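Local coordinates for protein D-3-phosphoglycerate dehydrogenase (Sulfolobus tokodaii, PDB 2EKL) that probably oxidises D-3-phosphoglycerate with NAD as cofactor, as a D-isomer specific 2-hydroxyacid dehydrogenase, at residues A[257-261]-A[262-266]; A[269-272]-A[273-276]. One frame throughout, in Å; residues are numbered along the deposited sequence.

Contact 1. Residues A[257-261]-A[262-266]; sequences DVFWN and EPPKE. With NAD (nicotinamide-adenine-dinucleotide), chain B.
Pro264 meets the Phe259 ring obliquely, its CG 3.3 Å from Phe259 CD2, and Trp260 CZ3 sits over the centre of one face, 3.9 Å above the plane of the Phe259 ring. The indole comes in by its edge, and Phe132 of the second subunit also packs on Phe259 and Pro264. Residues 257-266 belong to the loop between strand 251-256 and helix 267-274 of the Rossmann-type NAD-binding domain, with a cis peptide bond before Pro263. Through an extended chain (chi2 170°), Glu262 reaches back along the loop and takes the Phe259 N-H on the anti lone pair of OE2, in a nearly straight bond of 2.9 Å (169° at the hydrogen). Its OE1 is hydrogen-bonded to His283 ND1, consistent with the acid-histidine pair of this family. Shortening Glu262 to an alanine would remove the carboxylate and would probably leave the Phe259 amide and His283 ND1 without their common partner, setting the imidazole free to turn. At the start of the loop, Asp257 OD2 accepts hydrogen bonds from NAD N7N, 2.7 Å away, and Gly285 N, while OD1 is gripped by Thr281 OG1 and Ile284 N. Glu266 OE1 is hydrogen-bonded to Trp268 NE1. Asn261 ND2, also hydrogen-bonded to Glu269 OE1, donates to a water at 2.8 Å, which in turn donates to Glu266 OE2 at 3.0 Å.

Contact 2. Residues A[269-272]-A[273-276]; sequences ELEL and LKHE
Leu273 N and Lys274 N donate to Glu269 O (3.0 Å) and Leu270 O (3.1 Å) in regular i to i+4 fashion, and His275 N donates to Leu272 O at 3.0 Å, an i to i+3 bond that approaches from above the carbonyl plane, 60° out of it. Lys274 does most of the side-chain work. Its CG sits between the backbone N and the carbonyl carbon (chi1 72°), a position that brings it 3.3 Å from Glu271 O. The chain then runs extended back beside Glu271 until a bend at the last torsion (chi4 67°), and the end of the chain comes to lie beside Glu271, with Lys274 CE near Glu271 CA and CG. There a water bridges the two residues, accepting from Lys274 NZ at 2.6 Å and donating to Glu271 O at 2.7 Å, and so ties the ammonium to a backbone carbonyl oxygen. The Lys274 end lies against the CG methylene of Glu271, but the two side chains form no salt bridge: Glu271 OE2 is 5.2 Å from Lys274 NZ and makes its salt bridge with Lys247 NZ instead. Helix 267-274 is the connecting helix of a beta-alpha-beta crossover between the parallel strands 251-256 and 278-280 of the Rossmann-type sheet. Leu272 packs on Leu243 and Ile246 of helix 239-247, and His275 also touches Ile246. Leu273 packs on Pro264 and on Ala127 of the second subunit, whose Lys128 NZ is hydrogen-bonded to Leu273 O. Beyond it, His275 CB rests 3.4 Å from Leu272 O.

The two contacts follow each other along one connection of the NAD-binding domain, their centres about 10 Å apart: contact 1 is the loop leaving strand 251-256 and contact 2 most of helix 267-274 and the turn that follows. Glu269 joins them. Its OE1 lies 2.8 Å from Asn261 ND2, a probable hydrogen bond, its CB packs 3.7 Å from Pro264 CB, and its carbonyl O is 3.6 Å from Phe259 CE2. Only contact 1 reaches the cofactor, through Asp257. In contact 2 the side chain of Leu273 stays about 11 Å from that of Asp257. Both touch the second subunit, through Phe132 and Lys128 of that chain among others.

Contact 1. Residues A[257-261]-A[262-266]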
ATOM      1  N   ASP A 257       4.132 -10.852  -5.489  1.00 13.62           N
ATOM      2  CA  ASP A 257       3.951 -10.391  -6.857  1.00 13.81           C
ATOM      3  C   ASP A 257       4.495 -11.493  -7.771  1.00 13.42           C
ATOM      4  O   ASP A 257       4.413 -11.399  -8.994  1.00 15.89           O
ATOM      5  CB  ASP A 257       4.730  -9.092  -7.089  1.00 14.13           C
ATOM      6  CG  ASP A 257       4.525  -8.526  -8.485  1.00 13.89           C
ATOM      7  OD1 ASP A 257       3.355  -8.378  -8.906  1.00 13.52           O
ATOM      8  OD2 ASP A 257       5.533  -8.217  -9.160  1.00 16.26           O
ATOM      9  N   VAL A 258       5.051 -12.536  -7.161  1.00 15.51           N
ATOM     10  CA  VAL A 258       5.626 -13.648  -7.917  1.00 17.93           C
ATOM     11  C   VAL A 258       5.126 -15.019  -7.454  1.00 20.64           C
ATOM     12  O   VAL A 258       5.015 -15.289  -6.254  1.00 19.48           O
ATOM     13  CB  VAL A 258       7.171 -13.624  -7.827  1.00 17.19           C
ATOM     14  CG1 VAL A 258       7.706 -12.339  -8.446  1.00 18.07           C
ATOM     15  CG2 VAL A 258       7.611 -13.742  -6.374  1.00 18.32           C
ATOM     16  N   PHE A 259       4.819 -15.883  -8.415  1.00 22.20           N
ATOM     17  CA  PHE A 259       4.337 -17.223  -8.106  1.00 22.84           C
ATOM     18  C   PHE A 259       5.211 -18.243  -8.827  1.00 24.15           C
ATOM     19  O   PHE A 259       5.750 -17.967  -9.898  1.00 25.05           O
ATOM     20  CB  PHE A 259       2.876 -17.380  -8.542  1.00 23.40           C
ATOM     21  CG  PHE A 259       1.964 -17.862  -7.445  1.00 21.10           C
ATOM     22  CD1 PHE A 259       1.742 -17.083  -6.313  1.00 22.23           C
ATOM     23  CD2 PHE A 259       1.328 -19.099  -7.542  1.00 20.62           C
ATOM     24  CE1 PHE A 259       0.902 -17.528  -5.292  1.00 21.88           C
ATOM     25  CE2 PHE A 259       0.487 -19.551  -6.528  1.00 21.16           C
ATOM     26  CZ  PHE A 259       0.274 -18.765  -5.400  1.00 24.01           C
ATOM     27  N   TRP A 260       5.357 -19.419  -8.226  1.00 24.43           N
ATOM     28  CA  TRP A 260       6.179 -20.479  -8.794  1.00 26.31           C
ATOM     29  C   TRP A 260       5.790 -20.721 -10.246  1.00 26.64           C
ATOM     30  O   TRP A 260       6.650 -20.926 -11.102  1.00 29.04           O
ATOM     31  CB  TRP A 260       6.023 -21.734  -7.936  1.00 25.46           C
ATOM     32  CG  TRP A 260       6.457 -21.465  -6.519  1.00 24.19           C
ATOM     33  CD1 TRP A 260       7.714 -21.618  -6.001  1.00 24.00           C
ATOM     34  CD2 TRP A 260       5.662 -20.890  -5.475  1.00 23.74           C
ATOM     35  NE1 TRP A 260       7.751 -21.168  -4.701  1.00 23.68           N
ATOM     36  CE2 TRP A 260       6.505 -20.715  -4.353  1.00 23.92           C
ATOM     37  CE3 TRP A 260       4.319 -20.500  -5.377  1.00 24.76           C
ATOM     38  CZ2 TRP A 260       6.049 -20.166  -3.150  1.00 23.26           C
ATOM     39  CZ3 TRP A 260       3.866 -19.953  -4.178  1.00 23.92           C
ATOM     40  CH2 TRP A 260       4.732 -19.792  -3.082  1.00 22.67           C
ATOM     41  N   ASN A 261       4.489 -20.672 -10.509  1.00 27.91           N
ATOM     42  CA  ASN A 261       3.940 -20.828 -11.852  1.00 27.95           C
ATOM     43  C   ASN A 261       2.852 -19.770 -11.988  1.00 27.33           C
ATOM     44  O   ASN A 261       1.946 -19.695 -11.158  1.00 26.11           O
ATOM     45  CB  ASN A 261       3.341 -22.223 -12.044  1.00 28.28           C
ATOM     46  CG  ASN A 261       4.393 -23.270 -12.363  1.00 30.25           C
ATOM     47  OD1 ASN A 261       5.038 -23.219 -13.411  1.00 31.60           O
ATOM     48  ND2 ASN A 261       4.575 -24.222 -11.456  1.00 32.70           N
ATOM     49  N   GLU A 262       2.950 -18.951 -13.032  1.00 26.97           N
ATOM     50  CA  GLU A 262       1.984 -17.880 -13.263  1.00 28.29           C
ATOM     51  C   GLU A 262       1.278 -18.063 -14.607  1.00 29.14           C
ATOM     52  O   GLU A 262       1.849 -17.770 -15.656  1.00 30.46           O
ATOM     53  CB  GLU A 262       2.711 -16.527 -13.232  1.00 27.57           C
ATOM     54  CG  GLU A 262       3.613 -16.344 -12.006  1.00 25.93           C
ATOM     55  CD  GLU A 262       4.525 -15.124 -12.092  1.00 27.65           C
ATOM     56  OE1 GLU A 262       4.657 -14.540 -13.186  1.00 29.26           O
ATOM     57  OE2 GLU A 262       5.125 -14.755 -11.060  1.00 25.21           O
ATOM     58  N   PRO A 263       0.024 -18.554 -14.597  1.00 29.93           N
ATOM     59  CA  PRO A 263      -0.802 -18.958 -13.453  1.00 29.88           C
ATOM     60  C   PRO A 263      -0.343 -20.295 -12.877  1.00 30.61           C
ATOM     61  O   PRO A 263       0.416 -21.024 -13.516  1.00 30.15           O
ATOM     62  CB  PRO A 263      -2.210 -19.072 -14.051  1.00 31.00           C
ATOM     63  CG  PRO A 263      -2.122 -18.337 -15.369  1.00 33.29           C
ATOM     64  CD  PRO A 263      -0.747 -18.673 -15.844  1.00 30.68           C
ATOM     65  N   PRO A 264      -0.810 -20.637 -11.663  1.00 31.13           N
ATOM     66  CA  PRO A 264      -0.461 -21.889 -10.981  1.00 31.86           C
ATOM     67  C   PRO A 264      -0.986 -23.109 -11.731  1.00 33.58           C
ATOM     68  O   PRO A 264      -2.035 -23.046 -12.372  1.00 32.24           O
ATOM     69  CB  PRO A 264      -1.129 -21.742  -9.616  1.00 32.45           C
ATOM     70  CG  PRO A 264      -1.189 -20.265  -9.418  1.00 33.32           C
ATOM     71  CD  PRO A 264      -1.604 -19.773 -10.774  1.00 30.44           C
ATOM     72  N   LYS A 265      -0.260 -24.218 -11.638  1.00 34.33           N
ATOM     73  CA  LYS A 265      -0.661 -25.447 -12.311  1.00 35.98           C
ATOM     74  C   LYS A 265      -0.729 -26.635 -11.355  1.00 35.34           C
ATOM     75  O   LYS A 265      -1.596 -27.499 -11.490  1.00 35.77           O
ATOM     76  CB  LYS A 265       0.311 -25.754 -13.454  1.00 37.60           C
ATOM     77  CG  LYS A 265       0.337 -24.689 -14.540  1.00 40.20           C
ATOM     78  CD  LYS A 265       1.289 -25.048 -15.672  1.00 42.62           C
ATOM     79  CE  LYS A 265       2.734 -25.089 -15.205  1.00 43.49           C
ATOM     80  NZ  LYS A 265       3.661 -25.401 -16.328  1.00 45.08           N
ATOM     81  N   GLU A 266       0.178 -26.668 -10.383  1.00 34.74           N
ATOM     82  CA  GLU A 266       0.231 -27.755  -9.410  1.00 33.51           C
ATOM     83  C   GLU A 266      -0.851 -27.624  -8.338  1.00 33.11           C
ATOM     84  O   GLU A 266      -1.255 -26.515  -7.984  1.00 31.53           O
ATOM     85  CB  GLU A 266       1.616 -27.797  -8.759  1.00 35.39           C
ATOM     86  CG  GLU A 266       2.760 -27.843  -9.766  1.00 36.58           C
ATOM     87  CD  GLU A 266       4.109 -28.093  -9.116  1.00 37.22           C
ATOM     88  OE1 GLU A 266       4.243 -29.108  -8.404  1.00 34.16           O
ATOM     89  OE2 GLU A 266       5.040 -27.280  -9.323  1.00 38.97           O
TER
HETATM   90  PA  NAD B1300      20.125  -6.544  -5.911  1.00 21.06           P
HETATM   91  O1A NAD B1300      20.379  -5.096  -5.807  1.00 20.44           O
HETATM   92  O2A NAD B1300      21.149  -7.358  -6.685  1.00 18.98           O
HETATM   93  O5B NAD B1300      19.961  -7.095  -4.415  1.00 21.90           O
HETATM   94  C5B NAD B1300      19.751  -8.482  -4.201  1.00 21.47           C
HETATM   95  C4B NAD B1300      20.388  -8.748  -2.706  1.00 23.44           C
HETATM   96  O4B NAD B1300      19.922  -9.995  -2.165  1.00 24.95           O
HETATM   97  C3B NAD B1300      21.949  -8.649  -2.752  1.00 23.53           C
HETATM   98  O3B NAD B1300      22.449  -7.725  -1.787  1.00 21.77           O
HETATM   99  C2B NAD B1300      22.367 -10.115  -2.582  1.00 25.95           C
HETATM  100  O2B NAD B1300      23.647 -10.377  -2.060  1.00 25.74           O
HETATM  101  C1B NAD B1300      21.210 -10.576  -1.774  1.00 25.19           C
HETATM  102  N9A NAD B1300      21.102 -12.066  -1.668  1.00 26.04           N
HETATM  103  C8A NAD B1300      21.270 -13.059  -2.622  1.00 26.96           C
HETATM  104  N7A NAD B1300      21.072 -14.272  -2.055  1.00 28.93           N
HETATM  105  C5A NAD B1300      20.776 -14.079  -0.749  1.00 29.54           C
HETATM  106  C6A NAD B1300      20.466 -14.940   0.377  1.00 31.61           C
HETATM  107  N6A NAD B1300      20.428 -16.256   0.239  1.00 34.11           N
HETATM  108  N1A NAD B1300      20.195 -14.368   1.665  1.00 31.28           N
HETATM  109  C2A NAD B1300      20.222 -12.951   1.878  1.00 31.34           C
HETATM  110  N3A NAD B1300      20.525 -12.108   0.784  1.00 26.81           N
HETATM  111  C4A NAD B1300      20.793 -12.669  -0.493  1.00 27.80           C
HETATM  112  O3  NAD B1300      18.713  -6.791  -6.647  1.00 21.21           O
HETATM  113  PN  NAD B1300      17.370  -5.896  -6.643  1.00 21.77           P
HETATM  114  O1N NAD B1300      17.221  -5.222  -5.345  1.00 21.50           O
HETATM  115  O2N NAD B1300      17.513  -5.004  -7.830  1.00 22.91           O
HETATM  116  O5D NAD B1300      16.339  -7.050  -6.943  1.00 23.42           O
HETATM  117  C5D NAD B1300      15.908  -7.889  -5.892  1.00 22.92           C
HETATM  118  C4D NAD B1300      14.949  -8.951  -6.388  1.00 24.51           C
HETATM  119  O4D NAD B1300      13.750  -8.391  -6.891  1.00 21.35           O
HETATM  120  C3D NAD B1300      15.465  -9.869  -7.534  1.00 23.97           C
HETATM  121  O3D NAD B1300      15.096 -11.238  -7.304  1.00 25.10           O
HETATM  122  C2D NAD B1300      14.871  -9.266  -8.754  1.00 23.92           C
HETATM  123  O2D NAD B1300      14.953 -10.117  -9.880  1.00 25.81           O
HETATM  124  C1D NAD B1300      13.522  -8.933  -8.180  1.00 23.02           C
HETATM  125  N1N NAD B1300      12.671  -7.954  -8.915  1.00 21.81           N
HETATM  126  C2N NAD B1300      11.290  -8.274  -9.101  1.00 21.52           C
HETATM  127  C3N NAD B1300      10.457  -7.351  -9.801  1.00 21.19           C
HETATM  128  C7N NAD B1300       9.024  -7.672  -9.993  1.00 20.79           C
HETATM  129  O7N NAD B1300       8.456  -7.270 -11.142  1.00 21.24           O
HETATM  130  N7N NAD B1300       8.278  -8.324  -9.113  1.00 20.69           N
HETATM  131  C4N NAD B1300      11.072  -6.095 -10.308  1.00 22.15           C
HETATM  132  C5N NAD B1300      12.477  -5.784 -10.113  1.00 22.62           C
HETATM  133  C6N NAD B1300      13.280  -6.734  -9.405  1.00 22.58           C
HETATM  134  O   HOH W   1       6.154 -26.462 -12.037  1.00 37.80           O

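Contact 2. Residues A[269-272]-A[273-276]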
ATOM      1  N   GLU A 269      -0.057 -25.395  -5.397  1.00 24.84           N
ATOM      2  CA  GLU A 269       0.015 -23.998  -5.833  1.00 25.11           C
ATOM      3  C   GLU A 269      -1.388 -23.423  -5.913  1.00 24.01           C
ATOM      4  O   GLU A 269      -1.636 -22.281  -5.532  1.00 21.97           O
ATOM      5  CB  GLU A 269       0.650 -23.890  -7.216  1.00 27.18           C
ATOM      6  CG  GLU A 269       2.152 -23.832  -7.236  1.00 33.83           C
ATOM      7  CD  GLU A 269       2.668 -23.396  -8.587  1.00 34.95           C
ATOM      8  OE1 GLU A 269       2.546 -24.180  -9.549  1.00 38.88           O
ATOM      9  OE2 GLU A 269       3.178 -22.261  -8.687  1.00 38.12           O
ATOM     10  N   LEU A 270      -2.302 -24.220  -6.452  1.00 22.75           N
ATOM     11  CA  LEU A 270      -3.687 -23.807  -6.577  1.00 22.49           C
ATOM     12  C   LEU A 270      -4.303 -23.597  -5.196  1.00 21.24           C
ATOM     13  O   LEU A 270      -5.074 -22.663  -4.992  1.00 18.48           O
ATOM     14  CB  LEU A 270      -4.470 -24.870  -7.351  1.00 24.77           C
ATOM     15  CG  LEU A 270      -4.003 -25.021  -8.800  1.00 25.60           C
ATOM     16  CD1 LEU A 270      -4.638 -26.250  -9.442  1.00 26.47           C
ATOM     17  CD2 LEU A 270      -4.364 -23.756  -9.566  1.00 26.98           C
ATOM     18  N   GLU A 271      -3.957 -24.461  -4.244  1.00 21.27           N
ATOM     19  CA  GLU A 271      -4.500 -24.341  -2.897  1.00 22.37           C
ATOM     20  C   GLU A 271      -4.036 -23.034  -2.256  1.00 22.91           C
ATOM     21  O   GLU A 271      -4.804 -22.366  -1.560  1.00 21.47           O
ATOM     22  CB  GLU A 271      -4.078 -25.530  -2.028  1.00 25.64           C
ATOM     23  CG  GLU A 271      -5.032 -25.778  -0.870  1.00 28.87           C
ATOM     24  CD  GLU A 271      -4.670 -26.994  -0.043  1.00 30.24           C
ATOM     25  OE1 GLU A 271      -4.269 -28.023  -0.628  1.00 32.79           O
ATOM     26  OE2 GLU A 271      -4.805 -26.923   1.197  1.00 32.87           O
ATOM     27  N   LEU A 272      -2.777 -22.678  -2.492  1.00 22.36           N
ATOM     28  CA  LEU A 272      -2.225 -21.436  -1.955  1.00 20.80           C
ATOM     29  C   LEU A 272      -2.947 -20.244  -2.565  1.00 20.23           C
ATOM     30  O   LEU A 272      -3.425 -19.365  -1.855  1.00 19.92           O
ATOM     31  CB  LEU A 272      -0.732 -21.325  -2.276  1.00 22.34           C
ATOM     32  CG  LEU A 272       0.269 -22.022  -1.353  1.00 23.43           C
ATOM     33  CD1 LEU A 272       1.657 -21.950  -1.967  1.00 22.92           C
ATOM     34  CD2 LEU A 272       0.251 -21.360   0.018  1.00 20.43           C
ATOM     35  N   LEU A 273      -3.034 -20.224  -3.890  1.00 20.53           N
ATOM     36  CA  LEU A 273      -3.685 -19.121  -4.585  1.00 19.90           C
ATOM     37  C   LEU A 273      -5.094 -18.818  -4.080  1.00 20.71           C
ATOM     38  O   LEU A 273      -5.457 -17.655  -3.913  1.00 18.77           O
ATOM     39  CB  LEU A 273      -3.731 -19.393  -6.093  1.00 21.20           C
ATOM     40  CG  LEU A 273      -4.414 -18.316  -6.943  1.00 21.99           C
ATOM     41  CD1 LEU A 273      -3.663 -16.997  -6.799  1.00 21.03           C
ATOM     42  CD2 LEU A 273      -4.453 -18.751  -8.396  1.00 21.50           C
ATOM     43  N   LYS A 274      -5.882 -19.859  -3.817  1.00 20.69           N
ATOM     44  CA  LYS A 274      -7.257 -19.666  -3.365  1.00 22.25           C
ATOM     45  C   LYS A 274      -7.434 -19.375  -1.876  1.00 21.29           C
ATOM     46  O   LYS A 274      -8.536 -19.034  -1.440  1.00 22.16           O
ATOM     47  CB  LYS A 274      -8.109 -20.888  -3.735  1.00 23.87           C
ATOM     48  CG  LYS A 274      -7.822 -22.127  -2.905  1.00 29.17           C
ATOM     49  CD  LYS A 274      -8.738 -23.276  -3.307  1.00 32.59           C
ATOM     50  CE  LYS A 274      -8.420 -24.549  -2.534  1.00 34.88           C
ATOM     51  NZ  LYS A 274      -8.717 -24.437  -1.081  1.00 35.56           N
ATOM     52  N   HIS A 275      -6.363 -19.500  -1.098  1.00 20.10           N
ATOM     53  CA  HIS A 275      -6.449 -19.263   0.338  1.00 19.49           C
ATOM     54  C   HIS A 275      -6.642 -17.782   0.651  1.00 19.47           C
ATOM     55  O   HIS A 275      -6.013 -16.918   0.034  1.00 17.78           O
ATOM     56  CB  HIS A 275      -5.191 -19.774   1.044  1.00 19.65           C
ATOM     57  CG  HIS A 275      -5.375 -19.975   2.514  1.00 20.22           C
ATOM     58  ND1 HIS A 275      -5.611 -21.214   3.072  1.00 21.69           N
ATOM     59  CD2 HIS A 275      -5.402 -19.091   3.539  1.00 17.75           C
ATOM     60  CE1 HIS A 275      -5.774 -21.085   4.376  1.00 20.53           C
ATOM     61  NE2 HIS A 275      -5.651 -19.806   4.686  1.00 23.42           N
ATOM     62  N   GLU A 276      -7.512 -17.497   1.618  1.00 19.87           N
ATOM     63  CA  GLU A 276      -7.802 -16.119   2.002  1.00 21.14           C
ATOM     64  C   GLU A 276      -6.597 -15.374   2.572  1.00 20.15           C
ATOM     65  O   GLU A 276      -6.556 -14.145   2.541  1.00 20.12           O
ATOM     66  CB  GLU A 276      -8.960 -16.081   3.009  1.00 24.75           C
ATOM     67  CG  GLU A 276      -8.752 -16.933   4.253  1.00 30.78           C
ATOM     68  CD  GLU A 276     -10.000 -17.010   5.123  1.00 35.47           C
ATOM     69  OE1 GLU A 276     -11.065 -17.417   4.610  1.00 38.73           O
ATOM     70  OE2 GLU A 276      -9.915 -16.669   6.320  1.00 38.05           O
TER
HETATM   71  O   HOH W   2      -6.803 -23.097   0.156  1.00 28.32           O